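Local coordinates for protein 2-hydroxyisobutyryl-CoA synthetase (Aquincola tertiaricarbonis, PDB 6HDY) that belongs to the ANL superfamily of AMP-binding enzymes, with a large N-terminal domain and a smaller C-terminal domain, at residues Leu413-Glu418 with His440-Val445. Numbering follows the deposited sequence.
Sequences LLLRVE and HRVQTV
Val-442, on helix 428-446, rests against Leu-413 and Leu-415 of strand 413-419, and these three buried side chains make up the whole apolar contact. Leu-413 brings its CD2 methyl to within 3.7 Å of CG1 of Val-442, the two side chains crossing at about a right angle. Leu-415, two residues on and thus on the same face of the strand, meets the valine tip to tip: its CD1 lies 4.0 Å from Val-442 CG1 and 4.1 Å from Val-442 CG2. The CG1 methyl therefore touches both leucines, while CG2 adds a second point of contact with Leu-415. The leucines differ in their first torsion, CG standing opposite the backbone N in Leu-413 (chi1 175°) but opposite the carbonyl carbon in Leu-415 (chi1 -59°), yet each directs a terminal methyl at the same valine. No hydrogen bond joins the segments, and only 92 Å² is buried between them.

Within the helix, the carbonyl oxygen of His-440 accepts hydrogen bonds from the backbone N of Thr-444 (2.9 Å) and from its hydroxyl OG1 (2.7 Å); OG1 approaches from above the carbonyl plane, 48° out of it, and sits over one face of the His-440 ring, toward the rim.

Ile-386 of helix 383-391 and Ile-402 of the adjoining strand 399-403 also pack on both leucines. On the other face of the strand, Leu-414 meets helix 474-486, whereas the backbone of strand 413-419 pairs with strands 399-403 and 450-454. Strand 413-419, helix 428-446 and strand 450-454, parallel to the first, form a right-handed beta-alpha-beta crossover, with helix packed on sheet in the alpha/beta C-terminal domain of this AMP-binding enzyme.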
ATOM      1  N   LEU A 413     -35.904  -3.805 -17.787  1.00 50.33           N
ATOM      2  CA  LEU A 413     -34.537  -3.552 -17.392  1.00 46.65           C
ATOM      3  C   LEU A 413     -34.078  -2.206 -17.967  1.00 50.74           C
ATOM      4  O   LEU A 413     -34.112  -2.028 -19.175  1.00 51.46           O
ATOM      5  CB  LEU A 413     -33.640  -4.699 -17.892  1.00 45.54           C
ATOM      6  CG  LEU A 413     -32.117  -4.547 -17.664  1.00 45.98           C
ATOM      7  CD1 LEU A 413     -31.773  -4.444 -16.181  1.00 43.30           C
ATOM      8  CD2 LEU A 413     -31.363  -5.693 -18.294  1.00 47.03           C
ATOM      9  N   LEU A 414     -33.656  -1.262 -17.099  1.00 45.74           N
ATOM     10  CA  LEU A 414     -33.164   0.047 -17.531  1.00 43.40           C
ATOM     11  C   LEU A 414     -31.631   0.012 -17.557  1.00 44.74           C
ATOM     12  O   LEU A 414     -30.996  -0.280 -16.530  1.00 42.19           O
ATOM     13  CB  LEU A 414     -33.675   1.211 -16.639  1.00 43.45           C
ATOM     14  CG  LEU A 414     -35.195   1.403 -16.453  1.00 50.74           C
ATOM     15  CD1 LEU A 414     -35.477   2.620 -15.605  1.00 51.30           C
ATOM     16  CD2 LEU A 414     -35.930   1.537 -17.789  1.00 53.82           C
ATOM     17  N   LEU A 415     -31.043   0.292 -18.738  1.00 40.58           N
ATOM     18  CA  LEU A 415     -29.587   0.299 -18.922  1.00 38.63           C
ATOM     19  C   LEU A 415     -29.105   1.623 -19.490  1.00 41.62           C
ATOM     20  O   LEU A 415     -29.775   2.200 -20.343  1.00 42.21           O
ATOM     21  CB  LEU A 415     -29.130  -0.860 -19.834  1.00 38.54           C
ATOM     22  CG  LEU A 415     -29.447  -2.315 -19.412  1.00 42.93           C
ATOM     23  CD1 LEU A 415     -29.006  -3.302 -20.501  1.00 41.98           C
ATOM     24  CD2 LEU A 415     -28.749  -2.690 -18.067  1.00 43.62           C
ATOM     25  N   ARG A 416     -27.970   2.125 -18.975  1.00 36.95           N
ATOM     26  CA  ARG A 416     -27.278   3.325 -19.451  1.00 36.57           C
ATOM     27  C   ARG A 416     -26.010   2.727 -20.038  1.00 41.19           C
ATOM     28  O   ARG A 416     -25.195   2.181 -19.292  1.00 40.45           O
ATOM     29  CB  ARG A 416     -26.948   4.328 -18.320  1.00 37.76           C
ATOM     30  CG  ARG A 416     -28.181   4.915 -17.595  1.00 50.37           C
ATOM     31  CD  ARG A 416     -27.802   6.160 -16.800  1.00 57.28           C
ATOM     32  NE  ARG A 416     -27.931   7.353 -17.639  1.00 67.10           N
ATOM     33  CZ  ARG A 416     -27.334   8.525 -17.428  1.00 83.66           C
ATOM     34  NH1 ARG A 416     -26.525   8.692 -16.386  1.00 63.99           N
ATOM     35  NH2 ARG A 416     -27.528   9.536 -18.270  1.00 72.53           N
ATOM     36  N   VAL A 417     -25.900   2.709 -21.382  1.00 37.68           N
ATOM     37  CA  VAL A 417     -24.781   2.058 -22.062  1.00 37.53           C
ATOM     38  C   VAL A 417     -23.921   3.036 -22.878  1.00 42.57           C
ATOM     39  O   VAL A 417     -24.441   3.877 -23.620  1.00 41.66           O
ATOM     40  CB  VAL A 417     -25.282   0.859 -22.928  1.00 41.24           C
ATOM     41  CG1 VAL A 417     -24.139   0.173 -23.667  1.00 41.51           C
ATOM     42  CG2 VAL A 417     -26.056  -0.156 -22.087  1.00 40.33           C
ATOM     43  N   GLU A 418     -22.604   2.906 -22.738  1.00 39.09           N
ATOM     44  CA  GLU A 418     -21.662   3.687 -23.518  1.00 39.80           C
ATOM     45  C   GLU A 418     -21.426   3.011 -24.878  1.00 44.43           C
ATOM     46  O   GLU A 418     -21.115   1.818 -24.911  1.00 44.71           O
ATOM     47  CB  GLU A 418     -20.299   3.783 -22.799  1.00 40.82           C
ATOM     48  CG  GLU A 418     -20.014   5.119 -22.141  1.00 44.83           C
ATOM     49  CD  GLU A 418     -18.642   5.227 -21.509  1.00 51.85           C
ATOM     50  OE1 GLU A 418     -17.657   4.777 -22.140  1.00 50.08           O
ATOM     51  OE2 GLU A 418     -18.539   5.838 -20.421  1.00 45.26           O
ATOM     52  N   HIS A 440     -31.800  -5.512 -27.966  1.00 62.75           N
ATOM     53  CA  HIS A 440     -32.137  -6.836 -28.494  1.00 66.90           C
ATOM     54  C   HIS A 440     -31.266  -7.932 -27.907  1.00 70.57           C
ATOM     55  O   HIS A 440     -31.814  -8.908 -27.406  1.00 72.00           O
ATOM     56  CB  HIS A 440     -32.056  -6.850 -30.034  1.00 71.46           C
ATOM     57  CG  HIS A 440     -32.355  -8.183 -30.666  1.00 79.93           C
ATOM     58  ND1 HIS A 440     -33.649  -8.542 -31.024  1.00 85.12           N
ATOM     59  CD2 HIS A 440     -31.509  -9.183 -31.022  1.00 84.31           C
ATOM     60  CE1 HIS A 440     -33.549  -9.747 -31.574  1.00 88.38           C
ATOM     61  NE2 HIS A 440     -32.282 -10.175 -31.593  1.00 88.41           N
ATOM     62  N   ARG A 441     -29.924  -7.787 -27.980  1.00 66.43           N
ATOM     63  CA  ARG A 441     -28.963  -8.783 -27.489  1.00 66.86           C
ATOM     64  C   ARG A 441     -29.280  -9.176 -26.036  1.00 66.95           C
ATOM     65  O   ARG A 441     -29.474 -10.360 -25.744  1.00 68.40           O
ATOM     66  CB  ARG A 441     -27.507  -8.274 -27.636  1.00 66.77           C
ATOM     67  CG  ARG A 441     -26.513  -9.317 -28.166  1.00 84.33           C
ATOM     68  CD  ARG A 441     -26.011  -8.977 -29.570  1.00102.62           C
ATOM     69  NE  ARG A 441     -24.550  -9.073 -29.696  1.00116.94           N
ATOM     70  CZ  ARG A 441     -23.856  -8.715 -30.776  1.00134.47           C
ATOM     71  NH1 ARG A 441     -24.477  -8.235 -31.847  1.00124.15           N
ATOM     72  NH2 ARG A 441     -22.533  -8.837 -30.793  1.00119.74           N
ATOM     73  N   VAL A 442     -29.405  -8.165 -25.160  1.00 58.78           N
ATOM     74  CA  VAL A 442     -29.722  -8.287 -23.732  1.00 57.05           C
ATOM     75  C   VAL A 442     -31.068  -9.000 -23.533  1.00 63.80           C
ATOM     76  O   VAL A 442     -31.157  -9.887 -22.684  1.00 63.54           O
ATOM     77  CB  VAL A 442     -29.633  -6.896 -23.042  1.00 57.49           C
ATOM     78  CG1 VAL A 442     -30.147  -6.931 -21.607  1.00 56.02           C
ATOM     79  CG2 VAL A 442     -28.195  -6.376 -23.073  1.00 55.58           C
ATOM     80  N   GLN A 443     -32.087  -8.661 -24.373  1.00 62.97           N
ATOM     81  CA  GLN A 443     -33.414  -9.287 -24.352  1.00 65.67           C
ATOM     82  C   GLN A 443     -33.325 -10.769 -24.695  1.00 73.20           C
ATOM     83  O   GLN A 443     -33.927 -11.578 -24.004  1.00 75.25           O
ATOM     84  CB  GLN A 443     -34.406  -8.581 -25.297  1.00 68.06           C
ATOM     85  CG  GLN A 443     -34.893  -7.224 -24.788  1.00 76.57           C
ATOM     86  CD  GLN A 443     -36.075  -6.674 -25.547  1.00 90.16           C
ATOM     87  OE1 GLN A 443     -36.082  -5.507 -25.953  1.00 82.88           O
ATOM     88  NE2 GLN A 443     -37.122  -7.475 -25.702  1.00 83.21           N
ATOM     89  N   THR A 444     -32.551 -11.125 -25.736  1.00 70.29           N
ATOM     90  CA  THR A 444     -32.344 -12.506 -26.180  1.00 73.75           C
ATOM     91  C   THR A 444     -31.620 -13.317 -25.089  1.00 77.33           C
ATOM     92  O   THR A 444     -31.946 -14.491 -24.882  1.00 81.39           O
ATOM     93  CB  THR A 444     -31.528 -12.516 -27.493  1.00 82.61           C
ATOM     94  OG1 THR A 444     -31.969 -11.460 -28.348  1.00 80.94           O
ATOM     95  CG2 THR A 444     -31.585 -13.856 -28.224  1.00 85.78           C
ATOM     96  N   VAL A 445     -30.646 -12.686 -24.400  1.00 68.24           N
ATOM     97  CA  VAL A 445     -29.832 -13.333 -23.374  1.00 67.32           C
ATOM     98  C   VAL A 445     -30.649 -13.650 -22.110  1.00 69.36           C
ATOM     99  O   VAL A 445     -30.694 -14.812 -21.691  1.00 70.71           O
ATOM    100  CB  VAL A 445     -28.518 -12.530 -23.068  1.00 67.77           C
ATOM    101  CG1 VAL A 445     -27.822 -13.031 -21.803  1.00 66.76           C
ATOM    102  CG2 VAL A 445     -27.548 -12.574 -24.251  1.00 68.72           C
TER